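Local coordinates for phosphohistidine phosphatase SixA (Escherichia coli, PDB 1UJC), which removes the phosphoryl group from phosphohistidine in the HPt domain of the sensor kinase ArcB, within a multistep His-Asp phosphorelay, at residues M1-I5 with V100-L104; E30-M34 with M150-K156; E46-V50 with L92-E98. All coordinates share one frame; numbering follows the deposited sequence.

Interaction 1: M1-I5 with V100-L104; sequences MQVFI and VASVL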
loop_
_atom_site.group_PDB
_atom_site.type_symbol
_atom_site.label_atom_id
_atom_site.label_comp_id
_atom_site.label_asym_id
_atom_site.label_seq_id
_atom_site.Cartn_x
_atom_site.Cartn_y
_atom_site.Cartn_z
ATOM N N MET A 1 -15.557 -1.009 -1.876
ATOM C CA MET A 1 -14.499 -0.600 -0.909
ATOM C C MET A 1 -13.275 -0.063 -1.630
ATOM O O MET A 1 -12.780 -0.680 -2.571
ATOM C CB MET A 1 -14.095 -1.786 -0.028
ATOM C CG MET A 1 -12.996 -1.471 0.982
ATOM S SD MET A 1 -12.611 -2.854 2.102
ATOM C CE MET A 1 -11.467 -3.839 1.074
ATOM N N GLN A 2 -12.794 1.092 -1.186
ATOM C CA GLN A 2 -11.621 1.712 -1.785
ATOM C C GLN A 2 -10.353 1.093 -1.218
ATOM O O GLN A 2 -10.157 1.057 -0.009
ATOM C CB GLN A 2 -11.605 3.216 -1.511
ATOM C CG GLN A 2 -12.662 4.022 -2.252
ATOM C CD GLN A 2 -12.634 3.790 -3.751
ATOM O OE1 GLN A 2 -13.279 2.875 -4.260
ATOM N NE2 GLN A 2 -11.870 4.612 -4.465
ATOM N N VAL A 3 -9.497 0.592 -2.096
ATOM C CA VAL A 3 -8.250 -0.003 -1.654
ATOM C C VAL A 3 -7.102 0.808 -2.220
ATOM O O VAL A 3 -7.043 1.048 -3.422
ATOM C CB VAL A 3 -8.119 -1.464 -2.134
ATOM C CG1 VAL A 3 -6.817 -2.059 -1.628
ATOM C CG2 VAL A 3 -9.305 -2.278 -1.636
ATOM N N PHE A 4 -6.207 1.255 -1.349
ATOM C CA PHE A 4 -5.055 2.026 -1.789
ATOM C C PHE A 4 -3.802 1.202 -1.556
ATOM O O PHE A 4 -3.383 0.998 -0.418
ATOM C CB PHE A 4 -4.962 3.348 -1.028
ATOM C CG PHE A 4 -6.159 4.235 -1.216
ATOM C CD1 PHE A 4 -7.222 4.189 -0.325
ATOM C CD2 PHE A 4 -6.228 5.105 -2.300
ATOM C CE1 PHE A 4 -8.339 4.998 -0.507
ATOM C CE2 PHE A 4 -7.344 5.921 -2.491
ATOM C CZ PHE A 4 -8.399 5.866 -1.593
ATOM N N ILE A 5 -3.211 0.734 -2.648
ATOM C CA ILE A 5 -2.015 -0.092 -2.590
ATOM C C ILE A 5 -0.774 0.769 -2.746
ATOM O O ILE A 5 -0.613 1.475 -3.745
ATOM C CB ILE A 5 -2.056 -1.157 -3.698
ATOM C CG1 ILE A 5 -3.351 -1.969 -3.567
ATOM C CG2 ILE A 5 -0.831 -2.056 -3.607
ATOM C CD1 ILE A 5 -3.595 -2.954 -4.676
ATOM N N VAL A 100 -16.065 -2.515 5.697
ATOM C CA VAL A 100 -14.960 -1.560 5.628
ATOM C C VAL A 100 -15.052 -0.693 4.368
ATOM O O VAL A 100 -15.179 -1.205 3.252
ATOM C CB VAL A 100 -13.606 -2.294 5.654
ATOM C CG1 VAL A 100 -12.468 -1.308 5.457
ATOM C CG2 VAL A 100 -13.450 -3.025 6.973
ATOM N N ALA A 101 -14.976 0.624 4.550
ATOM C CA ALA A 101 -15.085 1.562 3.434
ATOM C C ALA A 101 -13.785 1.830 2.680
ATOM O O ALA A 101 -13.812 2.110 1.483
ATOM C CB ALA A 101 -15.680 2.888 3.923
ATOM N N SER A 102 -12.651 1.745 3.368
ATOM C CA SER A 102 -11.370 2.006 2.726
ATOM C C SER A 102 -10.202 1.389 3.476
ATOM O O SER A 102 -10.202 1.323 4.709
ATOM C CB SER A 102 -11.153 3.512 2.603
ATOM O OG SER A 102 -11.222 4.122 3.877
ATOM N N VAL A 103 -9.199 0.954 2.721
ATOM C CA VAL A 103 -8.016 0.326 3.293
ATOM C C VAL A 103 -6.757 0.779 2.572
ATOM O O VAL A 103 -6.745 0.899 1.347
ATOM C CB VAL A 103 -8.087 -1.220 3.180
ATOM C CG1 VAL A 103 -6.862 -1.848 3.828
ATOM C CG2 VAL A 103 -9.361 -1.742 3.823
ATOM N N LEU A 104 -5.704 1.041 3.342
ATOM C CA LEU A 104 -4.415 1.436 2.782
ATOM C C LEU A 104 -3.483 0.246 2.990
ATOM O O LEU A 104 -3.293 -0.204 4.122
ATOM C CB LEU A 104 -3.852 2.667 3.498
ATOM C CG LEU A 104 -2.399 3.036 3.165
ATOM C CD1 LEU A 104 -2.221 3.214 1.664
ATOM C CD2 LEU A 104 -2.016 4.308 3.900
#

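Interaction 2: E30-M34 with M150-K156; sequences ESRLM and MSPCNLK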
loop_
_atom_site.group_PDB
_atom_site.type_symbol
_atom_site.label_atom_id
_atom_site.label_comp_id
_atom_site.label_asym_id
_atom_site.label_seq_id
_atom_site.Cartn_x
_atom_site.Cartn_y
_atom_site.Cartn_z
ATOM N N GLU A 30 9.420 11.508 0.309
ATOM C CA GLU A 30 8.435 11.162 -0.707
ATOM C C GLU A 30 7.211 10.477 -0.129
ATOM O O GLU A 30 6.105 10.642 -0.645
ATOM C CB GLU A 30 9.051 10.266 -1.775
ATOM C CG GLU A 30 10.231 10.885 -2.479
ATOM C CD GLU A 30 10.606 10.120 -3.721
ATOM O OE1 GLU A 30 10.654 8.872 -3.654
ATOM O OE2 GLU A 30 10.856 10.768 -4.761
ATOM N N SER A 31 7.398 9.702 0.931
ATOM C CA SER A 31 6.260 9.032 1.538
ATOM C C SER A 31 5.324 10.062 2.163
ATOM O O SER A 31 4.104 9.905 2.118
ATOM C CB SER A 31 6.727 8.013 2.578
ATOM O OG SER A 31 7.170 6.827 1.936
ATOM N N ARG A 32 5.900 11.118 2.739
ATOM C CA ARG A 32 5.102 12.182 3.343
ATOM C C ARG A 32 4.417 12.966 2.229
ATOM O O ARG A 32 3.289 13.440 2.383
ATOM C CB ARG A 32 5.980 13.131 4.174
ATOM C CG ARG A 32 6.259 12.666 5.603
ATOM C CD ARG A 32 6.678 13.844 6.496
ATOM N NE ARG A 32 6.530 13.536 7.920
ATOM C CZ ARG A 32 7.488 13.020 8.686
ATOM N NH1 ARG A 32 8.678 12.758 8.173
ATOM N NH2 ARG A 32 7.253 12.752 9.964
ATOM N N LEU A 33 5.113 13.091 1.102
ATOM C CA LEU A 33 4.595 13.807 -0.058
ATOM C C LEU A 33 3.306 13.141 -0.548
ATOM O O LEU A 33 2.294 13.810 -0.778
ATOM C CB LEU A 33 5.646 13.801 -1.172
ATOM C CG LEU A 33 5.446 14.716 -2.382
ATOM C CD1 LEU A 33 5.303 16.162 -1.917
ATOM C CD2 LEU A 33 6.648 14.584 -3.318
ATOM N N MET A 34 3.351 11.821 -0.705
ATOM C CA MET A 34 2.190 11.059 -1.159
ATOM C C MET A 34 1.077 11.083 -0.110
ATOM O O MET A 34 -0.108 11.123 -0.448
ATOM C CB MET A 34 2.586 9.612 -1.447
ATOM C CG MET A 34 3.516 9.435 -2.641
ATOM S SD MET A 34 2.753 9.919 -4.207
ATOM C CE MET A 34 1.449 8.729 -4.313
ATOM N N MET A 150 -0.720 6.973 -8.840
ATOM C CA MET A 150 -0.032 8.240 -8.647
ATOM C C MET A 150 1.348 7.981 -8.067
ATOM O O MET A 150 1.507 7.119 -7.211
ATOM C CB MET A 150 -0.847 9.119 -7.691
ATOM C CG MET A 150 -0.236 10.476 -7.379
ATOM S SD MET A 150 -0.109 11.545 -8.822
ATOM C CE MET A 150 -1.843 11.822 -9.190
ATOM N N SER A 151 2.350 8.718 -8.532
ATOM C CA SER A 151 3.702 8.531 -8.009
ATOM C C SER A 151 4.330 9.866 -7.619
ATOM O O SER A 151 3.923 10.922 -8.111
ATOM C CB SER A 151 4.574 7.799 -9.038
ATOM O OG SER A 151 4.632 8.495 -10.267
ATOM N N PRO A 152 5.327 9.839 -6.717
ATOM C CA PRO A 152 5.993 11.065 -6.273
ATOM C C PRO A 152 6.452 11.965 -7.418
ATOM O O PRO A 152 6.473 13.187 -7.278
ATOM C CB PRO A 152 7.167 10.541 -5.449
ATOM C CG PRO A 152 6.626 9.289 -4.872
ATOM C CD PRO A 152 5.922 8.663 -6.057
ATOM N N CYS A 153 6.820 11.370 -8.547
ATOM C CA CYS A 153 7.278 12.170 -9.675
ATOM C C CYS A 153 6.131 12.876 -10.389
ATOM O O CYS A 153 6.303 13.993 -10.874
ATOM C CB CYS A 153 8.061 11.308 -10.674
ATOM S SG CYS A 153 7.066 10.308 -11.806
ATOM N N ASN A 154 4.965 12.239 -10.460
ATOM C CA ASN A 154 3.818 12.858 -11.131
ATOM C C ASN A 154 3.240 13.964 -10.259
ATOM O O ASN A 154 2.212 14.554 -10.582
ATOM C CB ASN A 154 2.719 11.836 -11.424
ATOM C CG ASN A 154 1.580 12.427 -12.253
ATOM O OD1 ASN A 154 0.448 11.958 -12.195
ATOM N ND2 ASN A 154 1.888 13.460 -13.036
ATOM N N LEU A 155 3.886 14.213 -9.128
ATOM C CA LEU A 155 3.458 15.269 -8.220
ATOM C C LEU A 155 4.617 16.255 -8.186
ATOM O O LEU A 155 4.431 17.455 -8.411
ATOM C CB LEU A 155 3.212 14.719 -6.809
ATOM C CG LEU A 155 2.145 13.638 -6.600
ATOM C CD1 LEU A 155 2.053 13.298 -5.119
ATOM C CD2 LEU A 155 0.796 14.133 -7.103
ATOM N N LYS A 156 5.813 15.716 -7.929
ATOM C CA LYS A 156 7.069 16.475 -7.841
ATOM C C LYS A 156 7.341 17.469 -8.966
ATOM O O LYS A 156 7.440 18.684 -8.671
ATOM C CB LYS A 156 8.260 15.512 -7.775
ATOM C CG LYS A 156 8.696 15.101 -6.379
ATOM C CD LYS A 156 10.029 14.367 -6.466
ATOM C CE LYS A 156 10.599 14.052 -5.089
ATOM N NZ LYS A 156 11.925 13.386 -5.209
#

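Interaction 3: E46-V50 with L92-E98; sequences ERVLV and LQALTNE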
loop_
_atom_site.group_PDB
_atom_site.type_symbol
_atom_site.label_atom_id
_atom_site.label_comp_id
_atom_site.label_asym_id
_atom_site.label_seq_id
_atom_site.Cartn_x
_atom_site.Cartn_y
_atom_site.Cartn_z
ATOM N N GLU A 46 -9.856 3.915 6.672
ATOM C CA GLU A 46 -10.508 3.225 7.782
ATOM C C GLU A 46 -9.656 2.103 8.360
ATOM O O GLU A 46 -9.659 1.870 9.570
ATOM C CB GLU A 46 -11.855 2.645 7.329
ATOM C CG GLU A 46 -12.688 2.045 8.469
ATOM C CD GLU A 46 -13.990 1.414 7.994
ATOM O OE1 GLU A 46 -14.697 2.036 7.177
ATOM O OE2 GLU A 46 -14.312 0.297 8.452
ATOM N N ARG A 47 -8.934 1.402 7.494
ATOM C CA ARG A 47 -8.092 0.296 7.931
ATOM C C ARG A 47 -6.727 0.323 7.252
ATOM O O ARG A 47 -6.590 0.812 6.127
ATOM C CB ARG A 47 -8.791 -1.035 7.630
ATOM C CG ARG A 47 -10.065 -1.261 8.436
ATOM C CD ARG A 47 -9.736 -1.633 9.877
ATOM N NE ARG A 47 -9.351 -3.035 10.003
ATOM C CZ ARG A 47 -10.203 -4.056 9.932
ATOM N NH1 ARG A 47 -11.498 -3.831 9.733
ATOM N NH2 ARG A 47 -9.763 -5.303 10.067
ATOM N N VAL A 48 -5.725 -0.215 7.939
ATOM C CA VAL A 48 -4.373 -0.254 7.408
ATOM C C VAL A 48 -3.745 -1.640 7.528
ATOM O O VAL A 48 -3.748 -2.246 8.600
ATOM C CB VAL A 48 -3.478 0.765 8.133
ATOM C CG1 VAL A 48 -2.055 0.677 7.616
ATOM C CG2 VAL A 48 -4.039 2.160 7.938
ATOM N N LEU A 49 -3.211 -2.129 6.411
ATOM C CA LEU A 49 -2.559 -3.431 6.352
ATOM C C LEU A 49 -1.124 -3.153 5.920
ATOM O O LEU A 49 -0.897 -2.471 4.921
ATOM C CB LEU A 49 -3.256 -4.327 5.324
ATOM C CG LEU A 49 -4.778 -4.438 5.457
ATOM C CD1 LEU A 49 -5.333 -5.318 4.341
ATOM C CD2 LEU A 49 -5.133 -5.018 6.817
ATOM N N VAL A 50 -0.157 -3.670 6.667
ATOM C CA VAL A 50 1.242 -3.416 6.344
ATOM C C VAL A 50 2.142 -4.646 6.432
ATOM O O VAL A 50 1.887 -5.565 7.207
ATOM C CB VAL A 50 1.812 -2.318 7.280
ATOM C CG1 VAL A 50 1.772 -2.798 8.728
ATOM C CG2 VAL A 50 3.234 -1.950 6.866
ATOM N N LEU A 92 -8.778 -8.953 1.804
ATOM C CA LEU A 92 -9.448 -7.736 1.363
ATOM C C LEU A 92 -10.934 -7.966 1.085
ATOM O O LEU A 92 -11.765 -7.119 1.412
ATOM C CB LEU A 92 -8.753 -7.166 0.120
ATOM C CG LEU A 92 -7.501 -6.329 0.408
ATOM C CD1 LEU A 92 -6.700 -6.098 -0.870
ATOM C CD2 LEU A 92 -7.921 -5.005 1.026
ATOM N N GLN A 93 -11.265 -9.113 0.495
ATOM C CA GLN A 93 -12.660 -9.430 0.203
ATOM C C GLN A 93 -13.415 -9.567 1.525
ATOM O O GLN A 93 -14.568 -9.149 1.636
ATOM C CB GLN A 93 -12.765 -10.724 -0.624
ATOM C CG GLN A 93 -14.197 -11.236 -0.815
ATOM C CD GLN A 93 -14.331 -12.289 -1.909
ATOM O OE1 GLN A 93 -13.442 -13.124 -2.103
ATOM N NE2 GLN A 93 -15.457 -12.263 -2.618
ATOM N N ALA A 94 -12.752 -10.142 2.527
ATOM C CA ALA A 94 -13.353 -10.304 3.845
ATOM C C ALA A 94 -13.741 -8.930 4.380
ATOM O O ALA A 94 -14.902 -8.688 4.707
ATOM C CB ALA A 94 -12.374 -10.971 4.795
ATOM N N LEU A 95 -12.770 -8.026 4.462
ATOM C CA LEU A 95 -13.039 -6.686 4.962
ATOM C C LEU A 95 -14.143 -6.005 4.155
ATOM O O LEU A 95 -14.965 -5.277 4.712
ATOM C CB LEU A 95 -11.765 -5.837 4.928
ATOM C CG LEU A 95 -10.585 -6.316 5.784
ATOM C CD1 LEU A 95 -9.461 -5.280 5.732
ATOM C CD2 LEU A 95 -11.038 -6.530 7.212
ATOM N N THR A 96 -14.165 -6.242 2.847
ATOM C CA THR A 96 -15.182 -5.647 1.985
ATOM C C THR A 96 -16.573 -6.082 2.431
ATOM O O THR A 96 -17.481 -5.260 2.537
ATOM C CB THR A 96 -14.974 -6.046 0.499
ATOM O OG1 THR A 96 -13.752 -5.473 0.019
ATOM C CG2 THR A 96 -16.127 -5.545 -0.362
ATOM N N ASN A 97 -16.735 -7.371 2.703
ATOM C CA ASN A 97 -18.018 -7.906 3.144
ATOM C C ASN A 97 -18.327 -7.512 4.586
ATOM O O ASN A 97 -19.473 -7.579 5.023
ATOM C CB ASN A 97 -18.027 -9.430 3.001
ATOM C CG ASN A 97 -18.263 -9.875 1.574
ATOM O OD1 ASN A 97 -19.396 -9.873 1.090
ATOM N ND2 ASN A 97 -17.190 -10.242 0.885
ATOM N N GLU A 98 -17.294 -7.098 5.310
ATOM C CA GLU A 98 -17.427 -6.677 6.700
ATOM C C GLU A 98 -18.029 -5.276 6.755
ATOM O O GLU A 98 -18.624 -4.882 7.755
ATOM C CB GLU A 98 -16.046 -6.691 7.383
ATOM C CG GLU A 98 -16.018 -6.154 8.814
ATOM C CD GLU A 98 -14.650 -6.292 9.473
ATOM O OE1 GLU A 98 -14.233 -7.432 9.759
ATOM O OE2 GLU A 98 -13.985 -5.261 9.702
#

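Interaction 1: M1-I5 with V100-L104
Two neighbouring parallel strands at the middle of the sheet, 2-7 and 102-107, begin side by side here: the axes of 2-5 and 102-104 run 4.7 Å apart at an angle of only 7°, pairing Gln2 with Ser102, Val3 with Val103 and Phe4 with Leu104. Gln2 N gives its hydrogen to Ala101 O at 3.0 Å, with the donor tilted out of the carbonyl plane. Further along, Val103 N binds Gln2 O, and Phe4 N reaches Val103 O at 2.8 Å in a nearly straight bond (171°). Gln2 O and Val103 O are also each approached by a CA hydrogen, from Ser102 and Val3 respectively.

On the face that carries Val3 and Val103, Met1 makes the first side-chain contact. With CG anti to the backbone N (chi1 179°) and the chain straight through chi2, SD arrives 3.7 Å from Val100 CG1 and 3.8 Å from Val103 CG2; the bend at chi3 then sets CE beside Val103 CG2. The Met1 methyl CE also packs on Leu92 and Thr96 of helix 85-98, so the chain's first residue lies against that helix. The other face holds Gln2, Ser102, Phe4 and Leu104. Leu104 CD1 rests 3.8 Å from Phe4 CB and 3.3 Å from Phe4 O, while the Phe4 ring turns its edge to Ser102 CB and also packs on Val43 and Ile45. The polar groups here look outward from the pair: Ser102 OG bonds to Glu44 O and Glu46 N, and Gln2 OE1 to Thr137 OG1 on the strand beyond.

Parallel strands joined through helices, with helices packed on the sheet, are the alpha/beta core of the histidine phosphatase superfamily, and strand 2-7 runs on from this pair to Arg7 of the tungstate pocket.

Interaction 2: E30-M34 with M150-K156
The chain that leaves strand 144-150 turns across one side of helix 25-40, coming closest in backbone terms where Pro152 CA lies 6.1 Å from Glu30 CA; a bond from Lys156 N to Pro152 O closes the turn. Met34 fills the middle of the contact. Bent at both chi2 and chi3 (each -64°), its chain brings SD to 3.6 Å from Leu155 CD1 and likewise close to Pro152 N, while CE ends 3.3 Å from Met150 O and packs on Met150 CG. The Pro152 ring lies against two helix residues: its CG meets Met34 CG at 3.8 Å, and its CB lies 3.8 Å from Glu30 OE2, the Glu30 chain crossing the ring at about a right angle. Beyond the proline, Lys156 stretches out along the helix surface. Its CG touches Leu33 CD2 at 3.7 Å, and its NZ forms a salt bridge with Glu30 OE2 (2.9 Å), reaching that oxygen on its anti side, 21° out of the carboxylate plane. Trp37, one turn further along the helix, also packs on Met150 and Leu155.

The chemistry is therefore divided: the Met34 thioether and the Pro152 ring are buried against the helix, with Leu33 and Leu155 at the partly exposed border, whereas the single ion pair lies at the more exposed margin, where solvent would probably weaken its pull.

Interaction 3: E46-V50 with L92-E98
Strand 47-50 and helix 92-98 run almost antiparallel, at 172°, with their axes 11.8 Å apart at closest approach, so side chains alone bridge the gap. Arg47 folds back through successive bends at chi2 and chi3, which swing its guanidinium toward the end of the helix. There NH1 forms a salt bridge with Glu98 OE2 at 2.9 Å, the carboxylate oxygen lying in the guanidinium plane and the two flat groups being only 17° apart. Leu95 CD1 lies over one face of the guanidinium, while Leu95 CD2 comes in obliquely, 3.4 Å from Arg47 NH2. This is the layering of an alpha/beta sandwich: helix 85-98 lies on the sheet, next to strand 102-107, which follows it in the chain, and Val103 of that strand touches Arg47, Leu49 and Leu95 alike. Deeper in, Leu49 CD1 meets Leu92 CD2 at 4.2 Å and Leu95 CD1 at 4.4 Å. Arg47 NE forms a salt bridge with Glu74 on the edge strand, and a leucine in place of the arginine would probably leave both Glu98 and Glu74 without their cationic mate. On the helix, Thr96 OG1 and Thr96 N grip Leu92 O from opposite faces of its carbonyl plane.

Interactions 1 and 3 are neighbours, their centres 7 Å apart, and they share one sheet: strand 47-50 pairs with strand 102-107, Leu104 N lying 2.9 Å from Arg47 O. Helix 85-98 of interaction 3 leads by a short loop into strand 102-107. Interaction 2 stands on the opposite side of the chain's centre from interaction 3, with centres about 24 Å apart, and about 19 Å from interaction 1. Along the chain, 46-50 and 92-98 nest inside the loops closed by both other contacts, whose own segments alternate. Interaction 1 sets the first strand in mid-sheet and interaction 2 lays the last modelled residues on helix 25-40, so the chain ends are held at different places.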